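Local coordinates for protein OBCA, Oxalate Biosynthetic Component A (Burkholderia glumae, PDB 4NNA) that holds a magnesium ion in a TIM-barrel domain of the beta-keto acid cleavage enzyme family, joined to a distinct N-terminal domain, at residues T9-G14 / V222-T227; V66-P71 / H152-H157; L201-E206 / H226-S231. All blocks are in the same frame, centred on the assembly; numbering follows the deposited sequence.

Interaction 1 of 3, residues T9-G14 / V222-T227; sequences TAAPIG and VVHLHT. With MG (magnesium ion), chain B.
H224, beside A11, and H226, beneath G14, reach one magnesium ion through different first torsions: CG of H224 is anti to its own backbone N (chi1 167°), while CG of H226 lies opposite the carbonyl carbon (chi1 -75°). Their NE2 atoms, H224 NE2 and H226 NE2, each bind the metal at 2.2 Å. G14 lies over one face of the H226 ring, its CA 3.5 Å from the ring centroid in a CH-pi contact; the positive phi of this turn is one that glycine adopts easily. The small methyl of A11 meets the H224 ring at its edge.

Parallel strand pairing carries the rings into place. A10 N donates to V222 O at 2.8 Å, and H224 N donates to A10 O at 2.7 Å, almost straight at 170°. Beyond A10 the direct pairing stops, and a water bridges instead, accepting from I13 N at 3.0 Å and donating to H224 O at 2.6 Å. P12, which has no N-H to offer, turns its ring carbon CG onto V223 CG1. The branched apolar chain of I13 suits the neighbourhood of L225, with I13 CD1 3.7 Å from L225 CD2.

E475 and three waters complete six ligands, and N251 holds H226 ND1, fixing the rotation of that ring. Two histidines and one carboxylate thus anchor the ion to the protein, and the water-filled positions could in principle exchange.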
ATOM      1  N   THR A   9      -7.870  10.582   5.642  1.00 21.73           N
ATOM      2  CA  THR A   9      -8.347   9.217   5.493  1.00 19.72           C
ATOM      3  C   THR A   9      -7.149   8.291   5.604  1.00 22.45           C
ATOM      4  O   THR A   9      -6.129   8.516   4.950  1.00 21.88           O
ATOM      5  CB  THR A   9      -9.020   9.009   4.132  1.00 19.80           C
ATOM      6  OG1 THR A   9     -10.294   9.664   4.144  1.00 21.26           O
ATOM      7  CG2 THR A   9      -9.220   7.506   3.841  1.00 20.40           C
ATOM      8  N   ALA A  10      -7.252   7.269   6.455  1.00 20.14           N
ATOM      9  CA  ALA A  10      -6.218   6.235   6.492  1.00 21.02           C
ATOM     10  C   ALA A  10      -6.704   5.031   5.701  1.00 21.73           C
ATOM     11  O   ALA A  10      -7.860   4.620   5.838  1.00 19.43           O
ATOM     12  CB  ALA A  10      -5.902   5.832   7.924  1.00 21.96           C
ATOM     13  N   ALA A  11      -5.817   4.473   4.880  1.00 19.23           N
ATOM     14  CA  ALA A  11      -6.152   3.321   4.045  1.00 21.09           C
ATOM     15  C   ALA A  11      -5.109   2.242   4.292  1.00 19.33           C
ATOM     16  O   ALA A  11      -4.109   2.161   3.577  1.00 20.11           O
ATOM     17  CB  ALA A  11      -6.174   3.720   2.572  1.00 18.87           C
ATOM     18  N   PRO A  12      -5.329   1.426   5.330  1.00 18.82           N
ATOM     19  CA  PRO A  12      -4.237   0.593   5.849  1.00 21.67           C
ATOM     20  C   PRO A  12      -3.983  -0.747   5.165  1.00 19.83           C
ATOM     21  O   PRO A  12      -2.965  -1.335   5.511  1.00 17.94           O
ATOM     22  CB  PRO A  12      -4.661   0.309   7.304  1.00 19.40           C
ATOM     23  CG  PRO A  12      -5.816   1.261   7.601  1.00 22.03           C
ATOM     24  CD  PRO A  12      -6.462   1.521   6.274  1.00 18.62           C
ATOM     25  N   ILE A  13      -4.845  -1.215   4.257  1.00 19.51           N
ATOM     26  CA  ILE A  13      -4.751  -2.600   3.766  1.00 17.03           C
ATOM     27  C   ILE A  13      -4.746  -2.671   2.240  1.00 20.30           C
ATOM     28  O   ILE A  13      -3.794  -3.169   1.632  1.00 20.52           O
ATOM     29  CB  ILE A  13      -5.926  -3.468   4.290  1.00 19.59           C
ATOM     30  CG1 ILE A  13      -6.075  -3.317   5.798  1.00 21.27           C
ATOM     31  CG2 ILE A  13      -5.766  -4.939   3.891  1.00 17.36           C
ATOM     32  CD1 ILE A  13      -7.266  -2.455   6.183  1.00 18.56           C
ATOM     33  N   GLY A  14      -5.830  -2.198   1.628  1.00 19.90           N
ATOM     34  CA  GLY A  14      -5.940  -2.183   0.180  1.00 20.23           C
ATOM     35  C   GLY A  14      -6.034  -3.564  -0.437  1.00 20.31           C
ATOM     36  O   GLY A  14      -6.322  -4.548   0.258  1.00 20.82           O
ATOM     37  N   VAL A 222     -11.242   9.230   9.147  1.00 21.92           N
ATOM     38  CA  VAL A 222     -11.921   8.163   8.415  1.00 20.40           C
ATOM     39  C   VAL A 222     -10.927   7.050   8.105  1.00 21.67           C
ATOM     40  O   VAL A 222      -9.793   7.327   7.728  1.00 20.84           O
ATOM     41  CB  VAL A 222     -12.468   8.694   7.087  1.00 19.71           C
ATOM     42  CG1 VAL A 222     -13.010   7.541   6.216  1.00 17.97           C
ATOM     43  CG2 VAL A 222     -13.528   9.736   7.348  1.00 19.35           C
ATOM     44  N   VAL A 223     -11.343   5.794   8.256  1.00 19.99           N
ATOM     45  CA  VAL A 223     -10.466   4.684   7.907  1.00 21.00           C
ATOM     46  C   VAL A 223     -11.104   3.852   6.798  1.00 19.81           C
ATOM     47  O   VAL A 223     -12.233   3.394   6.926  1.00 20.66           O
ATOM     48  CB  VAL A 223     -10.122   3.806   9.133  1.00 22.28           C
ATOM     49  CG1 VAL A 223      -9.124   2.728   8.741  1.00 20.26           C
ATOM     50  CG2 VAL A 223      -9.542   4.665  10.262  1.00 20.06           C
ATOM     51  N   HIS A 224     -10.380   3.687   5.696  1.00 22.03           N
ATOM     52  CA  HIS A 224     -10.888   2.942   4.544  1.00 21.27           C
ATOM     53  C   HIS A 224     -10.336   1.519   4.565  1.00 21.28           C
ATOM     54  O   HIS A 224      -9.119   1.329   4.562  1.00 20.14           O
ATOM     55  CB  HIS A 224     -10.516   3.694   3.251  1.00 19.94           C
ATOM     56  CG  HIS A 224     -10.706   2.907   1.987  1.00 20.64           C
ATOM     57  ND1 HIS A 224     -11.939   2.699   1.408  1.00 20.55           N
ATOM     58  CD2 HIS A 224      -9.799   2.320   1.164  1.00 21.92           C
ATOM     59  CE1 HIS A 224     -11.791   1.990   0.300  1.00 22.16           C
ATOM     60  NE2 HIS A 224     -10.502   1.747   0.129  1.00 22.87           N
ATOM     61  N   LEU A 225     -11.232   0.530   4.596  1.00 18.40           N
ATOM     62  CA  LEU A 225     -10.852  -0.857   4.863  1.00 20.37           C
ATOM     63  C   LEU A 225     -11.021  -1.821   3.685  1.00 20.92           C
ATOM     64  O   LEU A 225     -11.944  -1.688   2.877  1.00 20.57           O
ATOM     65  CB  LEU A 225     -11.676  -1.397   6.033  1.00 20.64           C
ATOM     66  CG  LEU A 225     -11.546  -0.670   7.363  1.00 19.50           C
ATOM     67  CD1 LEU A 225     -12.452  -1.336   8.392  1.00 21.42           C
ATOM     68  CD2 LEU A 225     -10.100  -0.687   7.825  1.00 18.33           C
ATOM     69  N   HIS A 226     -10.114  -2.792   3.614  1.00 19.88           N
ATOM     70  CA  HIS A 226     -10.263  -3.976   2.772  1.00 21.35           C
ATOM     71  C   HIS A 226     -10.092  -5.160   3.717  1.00 23.25           C
ATOM     72  O   HIS A 226      -9.541  -5.002   4.806  1.00 19.95           O
ATOM     73  CB  HIS A 226      -9.153  -4.056   1.717  1.00 18.25           C
ATOM     74  CG  HIS A 226      -9.308  -3.099   0.576  1.00 22.28           C
ATOM     75  ND1 HIS A 226      -9.405  -3.516  -0.736  1.00 25.19           N
ATOM     76  CD2 HIS A 226      -9.370  -1.744   0.542  1.00 19.32           C
ATOM     77  CE1 HIS A 226      -9.532  -2.466  -1.526  1.00 20.07           C
ATOM     78  NE2 HIS A 226      -9.512  -1.378  -0.775  1.00 21.86           N
ATOM     79  N   THR A 227     -10.552  -6.334   3.292  1.00 21.52           N
ATOM     80  CA  THR A 227     -10.184  -7.590   3.929  1.00 23.54           C
ATOM     81  C   THR A 227      -9.469  -8.486   2.925  1.00 23.88           C
ATOM     82  O   THR A 227      -9.493  -8.215   1.718  1.00 23.40           O
ATOM     83  CB  THR A 227     -11.403  -8.326   4.501  1.00 22.82           C
ATOM     84  OG1 THR A 227     -12.431  -8.380   3.505  1.00 19.93           O
ATOM     85  CG2 THR A 227     -11.919  -7.589   5.731  1.00 20.01           C
TER
HETATM   86 MG    MG B 601      -9.543   0.682  -1.557  1.00 19.14          MG
HETATM   87  O   HOH W   1      -7.370  -0.072   3.158  1.00 18.93           O
HETATM   88  O   HOH W   2     -11.776   0.699  -2.800  1.00 27.35           O
HETATM   89  O   HOH W   3      -8.748  -0.279  -3.543  1.00 27.81           O
HETATM   90  O   HOH W   4      -9.722   2.457  -2.673  1.00 28.68           O

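Interaction 2 of 3, residues V66-P71 / H152-H157; sequences VGHAQP and HERQHH
V66 and Q155 form an antiparallel hydrogen-bonded pair, V66 N giving its hydrogen to Q155 O at 3.0 Å and Q155 N returning one to V66 O on a lone pair in the carbonyl plane. Both side chains leave on the same face: V66 CG2 rests 3.7 Å from Q155 OE1, while the other methyl, V66 CG1, reaches E153 O at 3.4 Å. A beta-branched valine fits this extended end of the strand, and G67 then takes a positive phi (52°) that lets the chain turn off the sheet.

After the turn H68 swings back, its CG anti to the backbone N (chi1 -177°), and lays its ring across the second strand. H156 CB sits over the centre of that ring, 3.5 Å from the centroid, as a CH-pi contact; the two imidazoles meet obliquely, with H68 CD2 3.4 Å from H156 CD2. R154 bends at chi3 (-88°) and brings its guanidinium past H68. R154 NE donates to a water in the guanidinium plane at 2.7 Å, and that water also lies by H68 ND1, at a spacing too short to be trusted.

V66 ends the middle strand, 62-66, of an antiparallel sheet between 155-159 and 184-185. H156 also packs on L63 and Q65 of that strand, whereas Q155 lies against W140 and W150 from neighbouring loops.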
ATOM      1  N   VAL A  66      21.346 -15.232  11.519  1.00 29.49           N
ATOM      2  CA  VAL A  66      21.625 -15.400  12.935  1.00 30.71           C
ATOM      3  C   VAL A  66      20.520 -16.266  13.510  1.00 30.01           C
ATOM      4  O   VAL A  66      19.344 -15.998  13.259  1.00 27.11           O
ATOM      5  CB  VAL A  66      21.621 -14.049  13.693  1.00 30.70           C
ATOM      6  CG1 VAL A  66      22.027 -14.248  15.154  1.00 31.66           C
ATOM      7  CG2 VAL A  66      22.543 -13.047  13.024  1.00 32.10           C
ATOM      8  N   GLY A  67      20.905 -17.312  14.246  1.00 31.96           N
ATOM      9  CA  GLY A  67      19.976 -18.163  14.982  1.00 32.87           C
ATOM     10  C   GLY A  67      18.819 -18.723  14.176  1.00 29.13           C
ATOM     11  O   GLY A  67      17.758 -19.047  14.727  1.00 37.21           O
ATOM     12  N   HIS A  68      19.014 -18.849  12.870  1.00 30.46           N
ATOM     13  CA  HIS A  68      17.878 -19.090  11.979  1.00 39.02           C
ATOM     14  C   HIS A  68      17.754 -20.538  11.533  1.00 43.46           C
ATOM     15  O   HIS A  68      16.705 -21.157  11.694  1.00 43.58           O
ATOM     16  CB  HIS A  68      17.911 -18.165  10.751  1.00 34.25           C
ATOM     17  CG  HIS A  68      16.729 -18.337   9.842  1.00 37.39           C
ATOM     18  ND1 HIS A  68      15.524 -17.711  10.066  1.00 33.84           N
ATOM     19  CD2 HIS A  68      16.566 -19.077   8.717  1.00 40.25           C
ATOM     20  CE1 HIS A  68      14.665 -18.056   9.119  1.00 33.30           C
ATOM     21  NE2 HIS A  68      15.270 -18.885   8.291  1.00 38.18           N
ATOM     22  N   ALA A  69      18.831 -21.080  10.977  1.00 43.10           N
ATOM     23  CA  ALA A  69      18.768 -22.400  10.363  1.00 44.08           C
ATOM     24  C   ALA A  69      18.856 -23.550  11.363  1.00 48.29           C
ATOM     25  O   ALA A  69      19.546 -23.459  12.383  1.00 45.76           O
ATOM     26  CB  ALA A  69      19.838 -22.545   9.297  1.00 41.30           C
ATOM     27  N   GLN A  70      18.136 -24.624  11.053  1.00 47.14           N
ATOM     28  CA  GLN A  70      18.276 -25.882  11.765  1.00 49.80           C
ATOM     29  C   GLN A  70      19.234 -26.774  10.982  1.00 48.30           C
ATOM     30  O   GLN A  70      19.212 -26.790   9.746  1.00 42.62           O
ATOM     31  CB  GLN A  70      16.919 -26.569  11.934  1.00 51.84           C
ATOM     32  CG  GLN A  70      16.138 -26.120  13.166  1.00 55.58           C
ATOM     33  CD  GLN A  70      14.824 -25.437  12.818  1.00 61.88           C
ATOM     34  OE1 GLN A  70      13.749 -26.026  12.956  1.00 67.54           O
ATOM     35  NE2 GLN A  70      14.904 -24.184  12.372  1.00 58.11           N
ATOM     36  N   PRO A  71      20.090 -27.510  11.702  1.00 45.02           N
ATOM     37  CA  PRO A  71      21.113 -28.375  11.098  1.00 45.24           C
ATOM     38  C   PRO A  71      20.544 -29.503  10.225  1.00 45.35           C
ATOM     39  O   PRO A  71      19.397 -29.925  10.391  1.00 45.19           O
ATOM     40  CB  PRO A  71      21.867 -28.939  12.313  1.00 47.56           C
ATOM     41  CG  PRO A  71      20.958 -28.710  13.494  1.00 50.19           C
ATOM     42  CD  PRO A  71      20.170 -27.480  13.173  1.00 47.91           C
ATOM     43  N   HIS A 152      16.519  -7.611  16.705  1.00 25.75           N
ATOM     44  CA  HIS A 152      16.117  -8.960  17.086  1.00 29.52           C
ATOM     45  C   HIS A 152      17.327  -9.880  17.072  1.00 30.31           C
ATOM     46  O   HIS A 152      18.385  -9.516  16.553  1.00 30.41           O
ATOM     47  CB  HIS A 152      15.058  -9.506  16.129  1.00 27.55           C
ATOM     48  CG  HIS A 152      13.959  -8.536  15.826  1.00 28.49           C
ATOM     49  ND1 HIS A 152      12.812  -8.445  16.586  1.00 27.83           N
ATOM     50  CD2 HIS A 152      13.836  -7.610  14.844  1.00 24.67           C
ATOM     51  CE1 HIS A 152      12.021  -7.514  16.076  1.00 30.02           C
ATOM     52  NE2 HIS A 152      12.616  -6.999  15.015  1.00 26.57           N
ATOM     53  N   GLU A 153      17.164 -11.079  17.620  1.00 28.74           N
ATOM     54  CA  GLU A 153      18.285 -12.000  17.761  1.00 29.90           C
ATOM     55  C   GLU A 153      18.268 -13.139  16.740  1.00 33.19           C
ATOM     56  O   GLU A 153      19.054 -14.083  16.845  1.00 33.53           O
ATOM     57  CB  GLU A 153      18.355 -12.528  19.198  1.00 33.07           C
ATOM     58  CG  GLU A 153      18.528 -11.399  20.219  1.00 35.61           C
ATOM     59  CD  GLU A 153      18.723 -11.886  21.641  1.00 42.65           C
ATOM     60  OE1 GLU A 153      18.048 -12.861  22.039  1.00 42.25           O
ATOM     61  OE2 GLU A 153      19.548 -11.282  22.362  1.00 43.70           O
ATOM     62  N   ARG A 154      17.383 -13.043  15.750  1.00 28.75           N
ATOM     63  CA  ARG A 154      17.396 -13.974  14.626  1.00 27.77           C
ATOM     64  C   ARG A 154      17.076 -13.226  13.340  1.00 26.47           C
ATOM     65  O   ARG A 154      16.385 -12.208  13.376  1.00 25.36           O
ATOM     66  CB  ARG A 154      16.382 -15.105  14.829  1.00 28.87           C
ATOM     67  CG  ARG A 154      14.935 -14.658  14.737  1.00 30.98           C
ATOM     68  CD  ARG A 154      13.934 -15.825  14.830  1.00 37.39           C
ATOM     69  NE  ARG A 154      13.632 -16.431  13.532  1.00 34.28           N
ATOM     70  CZ  ARG A 154      12.606 -17.250  13.324  1.00 38.88           C
ATOM     71  NH1 ARG A 154      11.793 -17.551  14.331  1.00 38.72           N
ATOM     72  NH2 ARG A 154      12.382 -17.761  12.118  1.00 37.46           N
ATOM     73  N   GLN A 155      17.579 -13.741  12.218  1.00 23.93           N
ATOM     74  CA  GLN A 155      17.240 -13.225  10.894  1.00 25.49           C
ATOM     75  C   GLN A 155      17.825 -14.103   9.797  1.00 26.99           C
ATOM     76  O   GLN A 155      18.739 -14.905  10.034  1.00 23.54           O
ATOM     77  CB  GLN A 155      17.735 -11.781  10.712  1.00 25.85           C
ATOM     78  CG  GLN A 155      19.233 -11.657  10.425  1.00 23.49           C
ATOM     79  CD  GLN A 155      19.800 -10.300  10.811  1.00 25.29           C
ATOM     80  OE1 GLN A 155      20.672 -10.209  11.672  1.00 24.96           O
ATOM     81  NE2 GLN A 155      19.310  -9.239  10.174  1.00 21.36           N
ATOM     82  N   HIS A 156      17.289 -13.936   8.590  1.00 25.83           N
ATOM     83  CA  HIS A 156      17.795 -14.612   7.406  1.00 26.13           C
ATOM     84  C   HIS A 156      17.580 -13.626   6.266  1.00 23.88           C
ATOM     85  O   HIS A 156      16.627 -13.743   5.499  1.00 23.84           O
ATOM     86  CB  HIS A 156      17.032 -15.918   7.166  1.00 26.22           C
ATOM     87  CG  HIS A 156      17.612 -16.780   6.087  1.00 27.04           C
ATOM     88  ND1 HIS A 156      17.331 -16.593   4.750  1.00 25.76           N
ATOM     89  CD2 HIS A 156      18.443 -17.850   6.151  1.00 30.27           C
ATOM     90  CE1 HIS A 156      17.964 -17.509   4.035  1.00 26.06           C
ATOM     91  NE2 HIS A 156      18.648 -18.280   4.859  1.00 27.09           N
ATOM     92  N   HIS A 157      18.463 -12.634   6.190  1.00 22.85           N
ATOM     93  CA  HIS A 157      18.294 -11.515   5.277  1.00 23.23           C
ATOM     94  C   HIS A 157      19.313 -11.524   4.140  1.00 20.64           C
ATOM     95  O   HIS A 157      20.523 -11.601   4.372  1.00 24.19           O
ATOM     96  CB  HIS A 157      18.344 -10.195   6.049  1.00 24.65           C
ATOM     97  CG  HIS A 157      17.173  -9.982   6.965  1.00 22.85           C
ATOM     98  ND1 HIS A 157      17.195  -9.072   7.998  1.00 21.91           N
ATOM     99  CD2 HIS A 157      15.948 -10.561   7.000  1.00 21.52           C
ATOM    100  CE1 HIS A 157      16.034  -9.091   8.628  1.00 23.20           C
ATOM    101  NE2 HIS A 157      15.260  -9.990   8.045  1.00 24.77           N
TER
HETATM  102  O   HOH W   5      14.993 -15.701  11.294  1.00 30.65           O

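Interaction 3 of 3, residues L201-E206 / H226-S231; sequences LPITPE and HTRDLS. With MG (magnesium ion), chain B.
I203 and L230 make the tight half of this contact, with I203 CD1 lying 3.8 Å from L230 CD2. The methyl T204 CG2 adds to it from the side, 4.1 Å from L230 CD1. I203 turns its two branches to different partners: CG1, between the backbone N and the carbonyl carbon (chi1 59°), leads to L230, while CG2 touches R228 CG at 4.1 Å. R228 bends at chi2 and takes its guanidinium past L201, whose CD2 is 4.0 Å from R228 NH2. That buried charged end is satisfied by the carbonyls of G14, P17 and Q249, so the arginine gives carbon to I203 and donors to the loops.

The backbones stay looser, with no direct hydrogen bond between them. A water accepts from R228 N at 2.9 Å and probably donates to I203 O. Toward solvent D229 OD1 takes S231 N at 2.9 Å, closing an Asx turn, and S231 OG as well.

T204, a residue suited to an N-cap, receives A207 N on its OG1 and starts helix 205-218. Strand 7-10, this helix and parallel strand 222-229 form a beta-alpha-beta crossover, the N-terminal domain inserted before the helix, consistent with a TIM barrel.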
ATOM      1  N   LEU A 201       1.961  -4.637   7.082  1.00 20.38           N
ATOM      2  CA  LEU A 201       0.629  -4.739   6.480  1.00 20.24           C
ATOM      3  C   LEU A 201      -0.286  -5.601   7.331  1.00 20.08           C
ATOM      4  O   LEU A 201       0.009  -6.767   7.576  1.00 20.84           O
ATOM      5  CB  LEU A 201       0.684  -5.344   5.079  1.00 18.74           C
ATOM      6  CG  LEU A 201      -0.610  -5.127   4.291  1.00 20.00           C
ATOM      7  CD1 LEU A 201      -0.761  -3.662   3.946  1.00 17.80           C
ATOM      8  CD2 LEU A 201      -0.628  -5.969   3.035  1.00 19.75           C
ATOM      9  N   PRO A 202      -1.415  -5.033   7.776  1.00 21.49           N
ATOM     10  CA  PRO A 202      -2.387  -5.813   8.549  1.00 21.58           C
ATOM     11  C   PRO A 202      -3.330  -6.565   7.615  1.00 24.65           C
ATOM     12  O   PRO A 202      -3.932  -5.942   6.735  1.00 19.97           O
ATOM     13  CB  PRO A 202      -3.146  -4.738   9.340  1.00 20.91           C
ATOM     14  CG  PRO A 202      -3.085  -3.499   8.459  1.00 22.45           C
ATOM     15  CD  PRO A 202      -1.809  -3.617   7.629  1.00 19.48           C
ATOM     16  N   ILE A 203      -3.437  -7.882   7.790  1.00 19.59           N
ATOM     17  CA  ILE A 203      -4.285  -8.697   6.927  1.00 23.45           C
ATOM     18  C   ILE A 203      -5.231  -9.628   7.692  1.00 23.85           C
ATOM     19  O   ILE A 203      -5.936 -10.439   7.087  1.00 28.40           O
ATOM     20  CB  ILE A 203      -3.455  -9.535   5.913  1.00 23.99           C
ATOM     21  CG1 ILE A 203      -2.474 -10.469   6.628  1.00 25.16           C
ATOM     22  CG2 ILE A 203      -2.724  -8.622   4.923  1.00 23.42           C
ATOM     23  CD1 ILE A 203      -1.711 -11.390   5.652  1.00 24.93           C
ATOM     24  N   THR A 204      -5.246  -9.507   9.017  1.00 21.40           N
ATOM     25  CA  THR A 204      -6.170 -10.265   9.848  1.00 23.48           C
ATOM     26  C   THR A 204      -7.111  -9.297  10.541  1.00 22.09           C
ATOM     27  O   THR A 204      -6.772  -8.131  10.690  1.00 20.00           O
ATOM     28  CB  THR A 204      -5.417 -11.065  10.924  1.00 21.33           C
ATOM     29  OG1 THR A 204      -4.723 -10.160  11.788  1.00 21.83           O
ATOM     30  CG2 THR A 204      -4.425 -12.027  10.284  1.00 24.26           C
ATOM     31  N   PRO A 205      -8.291  -9.778  10.987  1.00 26.28           N
ATOM     32  CA  PRO A 205      -9.192  -8.911  11.757  1.00 23.61           C
ATOM     33  C   PRO A 205      -8.496  -8.237  12.938  1.00 24.44           C
ATOM     34  O   PRO A 205      -8.665  -7.028  13.126  1.00 21.63           O
ATOM     35  CB  PRO A 205     -10.262  -9.882  12.267  1.00 25.78           C
ATOM     36  CG  PRO A 205     -10.346 -10.927  11.213  1.00 22.69           C
ATOM     37  CD  PRO A 205      -8.910 -11.089  10.694  1.00 25.50           C
ATOM     38  N   GLU A 206      -7.709  -8.989  13.707  1.00 21.98           N
ATOM     39  CA  GLU A 206      -6.966  -8.402  14.825  1.00 24.83           C
ATOM     40  C   GLU A 206      -5.986  -7.306  14.405  1.00 24.71           C
ATOM     41  O   GLU A 206      -5.948  -6.217  14.992  1.00 24.68           O
ATOM     42  CB  GLU A 206      -6.195  -9.483  15.589  1.00 24.99           C
ATOM     43  CG  GLU A 206      -5.277  -8.926  16.669  1.00 26.16           C
ATOM     44  CD  GLU A 206      -6.020  -8.601  17.951  1.00 30.00           C
ATOM     45  OE1 GLU A 206      -7.269  -8.656  17.962  1.00 30.02           O
ATOM     46  OE2 GLU A 206      -5.352  -8.301  18.959  1.00 32.45           O
ATOM     47  N   HIS A 226     -10.114  -2.792   3.614  1.00 19.88           N
ATOM     48  CA  HIS A 226     -10.263  -3.976   2.772  1.00 21.35           C
ATOM     49  C   HIS A 226     -10.092  -5.160   3.717  1.00 23.25           C
ATOM     50  O   HIS A 226      -9.541  -5.002   4.806  1.00 19.95           O
ATOM     51  CB  HIS A 226      -9.153  -4.056   1.717  1.00 18.25           C
ATOM     52  CG  HIS A 226      -9.308  -3.099   0.576  1.00 22.28           C
ATOM     53  ND1 HIS A 226      -9.405  -3.516  -0.736  1.00 25.19           N
ATOM     54  CD2 HIS A 226      -9.370  -1.744   0.542  1.00 19.32           C
ATOM     55  CE1 HIS A 226      -9.532  -2.466  -1.526  1.00 20.07           C
ATOM     56  NE2 HIS A 226      -9.512  -1.378  -0.775  1.00 21.86           N
ATOM     57  N   THR A 227     -10.552  -6.334   3.292  1.00 21.52           N
ATOM     58  CA  THR A 227     -10.184  -7.590   3.929  1.00 23.54           C
ATOM     59  C   THR A 227      -9.469  -8.486   2.925  1.00 23.88           C
ATOM     60  O   THR A 227      -9.493  -8.215   1.718  1.00 23.40           O
ATOM     61  CB  THR A 227     -11.403  -8.326   4.501  1.00 22.82           C
ATOM     62  OG1 THR A 227     -12.431  -8.380   3.505  1.00 19.93           O
ATOM     63  CG2 THR A 227     -11.919  -7.589   5.731  1.00 20.01           C
ATOM     64  N   ARG A 228      -8.834  -9.543   3.434  1.00 23.47           N
ATOM     65  CA  ARG A 228      -8.042 -10.453   2.608  1.00 24.19           C
ATOM     66  C   ARG A 228      -8.381 -11.915   2.913  1.00 26.85           C
ATOM     67  O   ARG A 228      -8.668 -12.277   4.053  1.00 25.94           O
ATOM     68  CB  ARG A 228      -6.546 -10.224   2.848  1.00 22.00           C
ATOM     69  CG  ARG A 228      -6.072  -8.810   2.585  1.00 24.35           C
ATOM     70  CD  ARG A 228      -6.225  -8.411   1.104  1.00 21.24           C
ATOM     71  NE  ARG A 228      -5.485  -7.182   0.821  1.00 21.85           N
ATOM     72  CZ  ARG A 228      -4.191  -7.154   0.504  1.00 22.22           C
ATOM     73  NH1 ARG A 228      -3.489  -8.286   0.412  1.00 23.03           N
ATOM     74  NH2 ARG A 228      -3.588  -5.996   0.276  1.00 20.97           N
ATOM     75  N   ASP A 229      -8.350 -12.756   1.889  1.00 27.45           N
ATOM     76  CA  ASP A 229      -8.656 -14.173   2.073  1.00 28.35           C
ATOM     77  C   ASP A 229      -7.348 -14.930   2.244  1.00 28.57           C
ATOM     78  O   ASP A 229      -6.533 -14.988   1.323  1.00 27.48           O
ATOM     79  CB  ASP A 229      -9.462 -14.686   0.873  1.00 31.56           C
ATOM     80  CG  ASP A 229      -9.606 -16.205   0.844  1.00 31.87           C
ATOM     81  OD1 ASP A 229      -9.442 -16.862   1.886  1.00 30.64           O
ATOM     82  OD2 ASP A 229      -9.912 -16.734  -0.244  1.00 33.50           O
ATOM     83  N   LEU A 230      -7.136 -15.483   3.435  1.00 25.76           N
ATOM     84  CA  LEU A 230      -5.888 -16.181   3.738  1.00 30.65           C
ATOM     85  C   LEU A 230      -6.086 -17.689   3.757  1.00 30.35           C
ATOM     86  O   LEU A 230      -5.249 -18.417   4.290  1.00 34.65           O
ATOM     87  CB  LEU A 230      -5.333 -15.738   5.092  1.00 30.20           C
ATOM     88  CG  LEU A 230      -5.244 -14.245   5.402  1.00 29.32           C
ATOM     89  CD1 LEU A 230      -4.509 -14.021   6.723  1.00 27.87           C
ATOM     90  CD2 LEU A 230      -4.554 -13.502   4.290  1.00 27.38           C
ATOM     91  N   SER A 231      -7.185 -18.160   3.178  1.00 28.01           N
ATOM     92  CA  SER A 231      -7.523 -19.578   3.237  1.00 32.17           C
ATOM     93  C   SER A 231      -6.525 -20.490   2.503  1.00 33.17           C
ATOM     94  O   SER A 231      -6.461 -21.679   2.798  1.00 33.78           O
ATOM     95  CB  SER A 231      -8.944 -19.813   2.708  1.00 28.50           C
ATOM     96  OG  SER A 231      -9.030 -19.484   1.331  1.00 34.06           O
TER
HETATM   97 MG    MG B 601      -9.543   0.682  -1.557  1.00 19.14          MG
HETATM   98  O   HOH W   6      -8.817  -9.650   6.335  1.00 25.89           O
HETATM   99  O   HOH W   2     -11.776   0.699  -2.800  1.00 27.35           O
HETATM  100  O   HOH W   3      -8.748  -0.279  -3.543  1.00 27.81           O
HETATM  101  O   HOH W   4      -9.722   2.457  -2.673  1.00 28.68           O

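From the N terminus, strand 7-10 runs into 9-14, which waits more than two hundred residues for its partner in interaction 1. That long excursion contains all of interaction 2, where 66-71 and 152-157 close a loop of the N-terminal domain, its centre about 33 Å from that of interaction 1. The chain then returns to the barrel, and 201-206 leads into helix 205-218; interaction 3 closes a short loop around it, ending on strand 222-229, which interaction 1 also uses. The two share H226 and T227. Interaction 1 joins neighbouring barrel strands at the metal, interaction 3 packs the helix start on the end of one, and interaction 2 joins two strands of the separate antiparallel sheet.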